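Local coordinates for protein yjcS (Bacillus subtilis, PDB 1Q8B) that is of unknown function but belongs to the antibiotic biosynthesis monooxygenase family and probably has a catalytic activity, at residues Thr17-Ile22 with Glu94-Met99; His52-Glu57 with Met64-Trp69. One frame throughout, in Å; residues are numbered along the deposited sequence.

Contact 1: residues Thr17-Ile22 with Glu94-Met99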
loop_
_atom_site.group_PDB
_atom_site.type_symbol
_atom_site.label_atom_id
_atom_site.label_comp_id
_atom_site.label_asym_id
_atom_site.label_seq_id
_atom_site.Cartn_x
_atom_site.Cartn_y
_atom_site.Cartn_z
ATOM N N THR A 17 10.279 -5.768 12.392
ATOM C CA THR A 17 9.751 -6.147 13.696
ATOM C C THR A 17 9.146 -4.855 14.204
ATOM O O THR A 17 9.815 -3.820 14.237
ATOM C CB THR A 17 10.840 -6.613 14.677
ATOM O OG1 THR A 17 11.420 -7.823 14.192
ATOM C CG2 THR A 17 10.238 -6.879 16.063
ATOM N N ALA A 18 7.878 -4.902 14.583
ATOM C CA ALA A 18 7.222 -3.701 15.056
ATOM C C ALA A 18 6.352 -3.983 16.262
ATOM O O ALA A 18 5.828 -5.082 16.427
ATOM C CB ALA A 18 6.380 -3.098 13.937
ATOM N N CYS A 19 6.215 -2.976 17.111
ATOM C CA CYS A 19 5.384 -3.086 18.288
ATOM C C CYS A 19 4.311 -2.038 18.122
ATOM O O CYS A 19 4.618 -0.856 17.955
ATOM C CB CYS A 19 6.182 -2.794 19.558
ATOM S SG CYS A 19 5.180 -2.941 21.072
ATOM N N LEU A 20 3.058 -2.476 18.154
ATOM C CA LEU A 20 1.927 -1.577 18.014
ATOM C C LEU A 20 1.299 -1.261 19.363
ATOM O O LEU A 20 1.150 -2.137 20.218
ATOM C CB LEU A 20 0.842 -2.198 17.131
ATOM C CG LEU A 20 1.157 -2.692 15.720
ATOM C CD1 LEU A 20 -0.146 -3.076 15.041
ATOM C CD2 LEU A 20 1.862 -1.612 14.922
ATOM N N LYS A 21 0.931 -0.003 19.550
ATOM C CA LYS A 21 0.266 0.407 20.770
ATOM C C LYS A 21 -1.231 0.428 20.437
ATOM O O LYS A 21 -1.635 1.041 19.448
ATOM C CB LYS A 21 0.734 1.803 21.185
ATOM C CG LYS A 21 0.192 2.242 22.533
ATOM C CD LYS A 21 0.364 3.724 22.737
ATOM C CE LYS A 21 -0.379 4.166 23.978
ATOM N NZ LYS A 21 -0.376 5.646 24.099
ATOM N N ILE A 22 -2.048 -0.263 21.231
ATOM C CA ILE A 22 -3.491 -0.266 20.984
ATOM C C ILE A 22 -4.079 1.009 21.585
ATOM O O ILE A 22 -3.935 1.267 22.779
ATOM C CB ILE A 22 -4.197 -1.484 21.639
ATOM C CG1 ILE A 22 -3.687 -2.787 21.030
ATOM C CG2 ILE A 22 -5.700 -1.396 21.424
ATOM C CD1 ILE A 22 -4.122 -4.021 21.791
ATOM N N GLU A 94 -1.434 2.241 16.605
ATOM C CA GLU A 94 -0.471 3.183 16.055
ATOM C C GLU A 94 0.854 2.492 16.366
ATOM O O GLU A 94 0.941 1.736 17.338
ATOM C CB GLU A 94 -0.562 4.575 16.714
ATOM C CG GLU A 94 -0.342 4.645 18.203
ATOM C CD GLU A 94 -0.453 6.069 18.725
ATOM O OE1 GLU A 94 -1.263 6.847 18.177
ATOM O OE2 GLU A 94 0.252 6.412 19.691
ATOM N N VAL A 95 1.863 2.700 15.527
ATOM C CA VAL A 95 3.163 2.071 15.747
ATOM C C VAL A 95 3.938 2.807 16.834
ATOM O O VAL A 95 4.103 4.023 16.771
ATOM C CB VAL A 95 4.005 2.061 14.448
ATOM C CG1 VAL A 95 5.375 1.459 14.713
ATOM C CG2 VAL A 95 3.286 1.272 13.377
ATOM N N GLU A 96 4.398 2.066 17.837
ATOM C CA GLU A 96 5.162 2.649 18.931
ATOM C C GLU A 96 6.635 2.655 18.526
ATOM O O GLU A 96 7.330 3.657 18.689
ATOM C CB GLU A 96 4.963 1.843 20.215
ATOM C CG GLU A 96 5.432 2.576 21.455
ATOM C CD GLU A 96 5.092 1.840 22.731
ATOM O OE1 GLU A 96 5.756 0.824 23.037
ATOM O OE2 GLU A 96 4.150 2.277 23.428
ATOM N N TRP A 97 7.115 1.529 18.011
ATOM C CA TRP A 97 8.489 1.455 17.534
ATOM C C TRP A 97 8.590 0.427 16.415
ATOM O O TRP A 97 7.776 -0.491 16.324
ATOM C CB TRP A 97 9.482 1.142 18.668
ATOM C CG TRP A 97 9.276 -0.148 19.395
ATOM C CD1 TRP A 97 8.649 -0.321 20.599
ATOM C CD2 TRP A 97 9.734 -1.442 18.990
ATOM N NE1 TRP A 97 8.694 -1.649 20.969
ATOM C CE2 TRP A 97 9.354 -2.356 19.998
ATOM C CE3 TRP A 97 10.431 -1.918 17.869
ATOM C CZ2 TRP A 97 9.646 -3.723 19.921
ATOM C CZ3 TRP A 97 10.723 -3.273 17.790
ATOM C CH2 TRP A 97 10.329 -4.164 18.813
ATOM N N LEU A 98 9.583 0.604 15.552
ATOM C CA LEU A 98 9.767 -0.290 14.429
ATOM C C LEU A 98 11.216 -0.343 13.962
ATOM O O LEU A 98 11.898 0.675 13.895
ATOM C CB LEU A 98 8.854 0.156 13.278
ATOM C CG LEU A 98 8.906 -0.602 11.949
ATOM C CD1 LEU A 98 7.638 -0.322 11.163
ATOM C CD2 LEU A 98 10.145 -0.193 11.151
HETATM N N MSE A 99 11.682 -1.545 13.641
HETATM C CA MSE A 99 13.040 -1.720 13.160
HETATM C C MSE A 99 13.057 -2.537 11.871
HETATM O O MSE A 99 12.570 -3.669 11.817
HETATM C CB MSE A 99 13.898 -2.369 14.246
HETATM C CG MSE A 99 14.100 -1.447 15.443
HETATM SE SE MSE A 99 14.946 -2.273 16.970
HETATM C CE MSE A 99 16.800 -1.976 16.464
HETATM O O HOH W 1 -1.358 7.346 22.383
#

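Contact 2: residues His52-Glu57 with Met64-Trp69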
loop_
_atom_site.group_PDB
_atom_site.type_symbol
_atom_site.label_atom_id
_atom_site.label_comp_id
_atom_site.label_asym_id
_atom_site.label_seq_id
_atom_site.Cartn_x
_atom_site.Cartn_y
_atom_site.Cartn_z
ATOM N N HIS A 52 3.266 -12.308 10.962
ATOM C CA HIS A 52 2.638 -12.908 12.128
ATOM C C HIS A 52 2.394 -11.843 13.184
ATOM O O HIS A 52 3.266 -11.024 13.468
ATOM C CB HIS A 52 3.534 -14.022 12.688
ATOM C CG HIS A 52 2.918 -14.796 13.815
ATOM N ND1 HIS A 52 1.705 -15.441 13.701
ATOM C CD2 HIS A 52 3.359 -15.042 15.073
ATOM C CE1 HIS A 52 1.425 -16.051 14.839
ATOM N NE2 HIS A 52 2.411 -15.824 15.688
ATOM N N ALA A 53 1.199 -11.855 13.755
ATOM C CA ALA A 53 0.830 -10.888 14.776
ATOM C C ALA A 53 0.437 -11.618 16.059
ATOM O O ALA A 53 -0.196 -12.673 16.005
ATOM C CB ALA A 53 -0.338 -10.034 14.284
ATOM N N TYR A 54 0.823 -11.064 17.208
ATOM C CA TYR A 54 0.472 -11.671 18.480
ATOM C C TYR A 54 0.484 -10.602 19.565
ATOM O O TYR A 54 1.232 -9.627 19.490
ATOM C CB TYR A 54 1.428 -12.826 18.810
ATOM C CG TYR A 54 2.767 -12.413 19.357
ATOM C CD1 TYR A 54 2.934 -12.143 20.716
ATOM C CD2 TYR A 54 3.871 -12.305 18.519
ATOM C CE1 TYR A 54 4.180 -11.776 21.234
ATOM C CE2 TYR A 54 5.114 -11.943 19.017
ATOM C CZ TYR A 54 5.266 -11.677 20.376
ATOM O OH TYR A 54 6.501 -11.309 20.861
ATOM N N PRO A 55 -0.359 -10.773 20.594
ATOM C CA PRO A 55 -0.446 -9.805 21.692
ATOM C C PRO A 55 0.562 -9.992 22.812
ATOM O O PRO A 55 0.920 -11.122 23.152
ATOM C CB PRO A 55 -1.869 -10.004 22.195
ATOM C CG PRO A 55 -2.012 -11.513 22.104
ATOM C CD PRO A 55 -1.361 -11.849 20.754
ATOM N N LEU A 56 1.026 -8.878 23.373
ATOM C CA LEU A 56 1.930 -8.935 24.518
ATOM C C LEU A 56 0.956 -9.218 25.670
ATOM O O LEU A 56 -0.208 -9.522 25.418
ATOM C CB LEU A 56 2.634 -7.587 24.746
ATOM C CG LEU A 56 3.755 -7.145 23.795
ATOM C CD1 LEU A 56 4.855 -8.189 23.773
ATOM C CD2 LEU A 56 3.204 -6.948 22.397
ATOM N N GLU A 57 1.407 -9.121 26.917
ATOM C CA GLU A 57 0.504 -9.373 28.044
ATOM C C GLU A 57 -0.648 -8.380 27.974
ATOM O O GLU A 57 -0.465 -7.217 27.606
ATOM C CB GLU A 57 1.240 -9.240 29.381
ATOM C CG GLU A 57 2.263 -10.338 29.613
ATOM C CD GLU A 57 1.633 -11.723 29.667
ATOM O OE1 GLU A 57 2.375 -12.725 29.587
ATOM O OE2 GLU A 57 0.395 -11.816 29.799
HETATM N N MSE A 64 2.518 -7.300 18.817
HETATM C CA MSE A 64 3.809 -7.421 18.163
HETATM C C MSE A 64 3.688 -7.985 16.752
HETATM O O MSE A 64 2.874 -8.878 16.508
HETATM C CB MSE A 64 4.721 -8.318 18.987
HETATM C CG MSE A 64 6.164 -8.315 18.521
HETATM SE SE MSE A 64 7.193 -6.739 19.033
HETATM C CE MSE A 64 6.720 -6.671 20.909
ATOM N N LEU A 65 4.500 -7.463 15.830
ATOM C CA LEU A 65 4.487 -7.935 14.445
ATOM C C LEU A 65 5.861 -8.420 13.991
ATOM O O LEU A 65 6.867 -7.735 14.167
ATOM C CB LEU A 65 4.019 -6.824 13.489
ATOM C CG LEU A 65 2.652 -6.146 13.675
ATOM C CD1 LEU A 65 2.487 -5.063 12.605
ATOM C CD2 LEU A 65 1.518 -7.171 13.572
ATOM N N TRP A 66 5.885 -9.618 13.416
ATOM C CA TRP A 66 7.105 -10.222 12.880
ATOM C C TRP A 66 6.846 -10.272 11.386
ATOM O O TRP A 66 5.897 -10.929 10.956
ATOM C CB TRP A 66 7.296 -11.656 13.393
ATOM C CG TRP A 66 7.651 -11.771 14.850
ATOM C CD1 TRP A 66 8.102 -10.775 15.669
ATOM C CD2 TRP A 66 7.651 -12.971 15.640
ATOM N NE1 TRP A 66 8.386 -11.280 16.915
ATOM C CE2 TRP A 66 8.117 -12.624 16.928
ATOM C CE3 TRP A 66 7.303 -14.303 15.385
ATOM C CZ2 TRP A 66 8.244 -13.565 17.964
ATOM C CZ3 TRP A 66 7.431 -15.242 16.417
ATOM C CH2 TRP A 66 7.898 -14.864 17.689
ATOM N N GLU A 67 7.676 -9.599 10.593
ATOM C CA GLU A 67 7.459 -9.573 9.150
ATOM C C GLU A 67 8.717 -9.779 8.318
ATOM O O GLU A 67 9.790 -9.296 8.673
ATOM C CB GLU A 67 6.844 -8.230 8.739
ATOM C CG GLU A 67 5.584 -7.822 9.493
ATOM C CD GLU A 67 5.174 -6.379 9.211
ATOM O OE1 GLU A 67 5.625 -5.804 8.197
ATOM O OE2 GLU A 67 4.388 -5.817 9.999
ATOM N N ILE A 68 8.570 -10.505 7.213
ATOM C CA ILE A 68 9.663 -10.723 6.265
ATOM C C ILE A 68 9.062 -10.482 4.872
ATOM O O ILE A 68 8.042 -11.071 4.518
ATOM C CB ILE A 68 10.236 -12.161 6.312
ATOM C CG1 ILE A 68 10.764 -12.490 7.708
ATOM C CG2 ILE A 68 11.395 -12.282 5.326
ATOM C CD1 ILE A 68 11.383 -13.874 7.795
ATOM N N TRP A 69 9.683 -9.604 4.092
ATOM C CA TRP A 69 9.179 -9.298 2.757
ATOM C C TRP A 69 10.245 -9.530 1.692
ATOM O O TRP A 69 11.440 -9.537 1.992
ATOM C CB TRP A 69 8.723 -7.838 2.674
ATOM C CG TRP A 69 7.769 -7.425 3.744
ATOM C CD1 TRP A 69 8.084 -6.930 4.979
ATOM C CD2 TRP A 69 6.338 -7.456 3.676
ATOM N NE1 TRP A 69 6.937 -6.648 5.681
ATOM C CE2 TRP A 69 5.851 -6.960 4.906
ATOM C CE3 TRP A 69 5.418 -7.853 2.691
ATOM C CZ2 TRP A 69 4.483 -6.849 5.181
ATOM C CZ3 TRP A 69 4.059 -7.743 2.968
ATOM C CH2 TRP A 69 3.606 -7.245 4.204
#

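Contact 1: residues Thr17-Ile22 with Glu94-Met99
Trp97 folds its indole back over Cys19 of the antiparallel neighbour strand. From its CB, placed on the face of the sheet that also carries Thr17, Cys19, Lys21 and Met99, the side chain turns its CG between the backbone N and the carbonyl carbon (chi1 60°), which brings the ring across to the other strand. Cys19 CB then sits over one face of the five-membered ring of Trp97 in a CH-pi contact, 3.4 Å from its centroid, with SG oblique to the same ring. The ring atoms nearest Cys19 CB are Trp97 NE1, at 3.1 Å, and CE2, so the carbon is offset toward the rim. Farther out, CZ3 passes Thr17 O, and Trp97 CH2 meets Thr17 CG2 at 3.9 Å. The backbone at Trp97 forms a classic beta bulge: Glu96 and Trp97 both face Cys19, whose O accepts a bond from Glu96 N at 2.9 Å and a weak one from Trp97 N at 3.5 Å. Beyond it pairing resumes, shifted by one residue, with Lys21 N bonded to Glu94 O at 2.8 Å. A water bridges Lys21 NZ and Glu94 OE2. On the other face Leu20 CD2 touches Val95 CG2 at 3.6 Å. Strand 93-103 is an edge strand of the sheet within this chain, while strand 13-22 also bonds to strand 62-69, and helix 28-42 packs on Leu20 through Phe35.

Contact 2: residues His52-Glu57 with Met64-Trp69
Met64 N gives the shortest hydrogen bond between these two hairpin strands, to Tyr54 O at 2.7 Å, and Tyr54 N returns a bond to Met64 O. One hydrogen-bonded pair farther along, His52 and Trp66 exchange N-H and C=O in the same way. The side chains of these four residues gather on one face of the sheet. Met64 CB lies over one face of the Tyr54 ring, 3.9 Å from its centroid, and the bent selenomethionine chain carries Met64 CE to Leu56 CD1 at 3.7 Å. Tyr54 in turn presents its edge to the face of Trp66, the planes at 70° and Tyr54 CE2 3.7 Å from Trp66 CZ2. His52 completes the aromatic cluster obliquely, its CD2 4.0 Å from Trp66 CE3; CG anti to the backbone N (chi1 -174°) sets its imidazole alongside the indole. On the opposite face Ala53 CB and Leu65 CD2 press together at 3.5 Å, a tight fit. His52 ND1 is hydrogen-bonded to Glu39 OE1, and Ala53 N to the other oxygen of that carboxylate, which ties the hairpin to helix 28-42. The bond to Glu39 thus anchors the imidazole at ND1, while the aromatic cluster itself is held by apolar and ring contacts.

Contacts 1 and 2 lie in one four-stranded antiparallel sheet, their centres about 10 Å apart. Across it the strands run 48-55, 62-69, 13-22, 93-103, so contact 2 is the hairpin on one side and contact 1 joins the first and last strands of the chain on the other. Along the sequence 17-22 comes first, then both segments of contact 2, and 94-99 last. The two meet where strands 13-22 and 62-69 adjoin: Ala18 O probably accepts a hydrogen bond from Leu65 N, and Met64 SE packs on Trp97 CZ2. This makes a continuous sheet, consistent with the dimeric alpha/beta-barrel clan to which the family belongs.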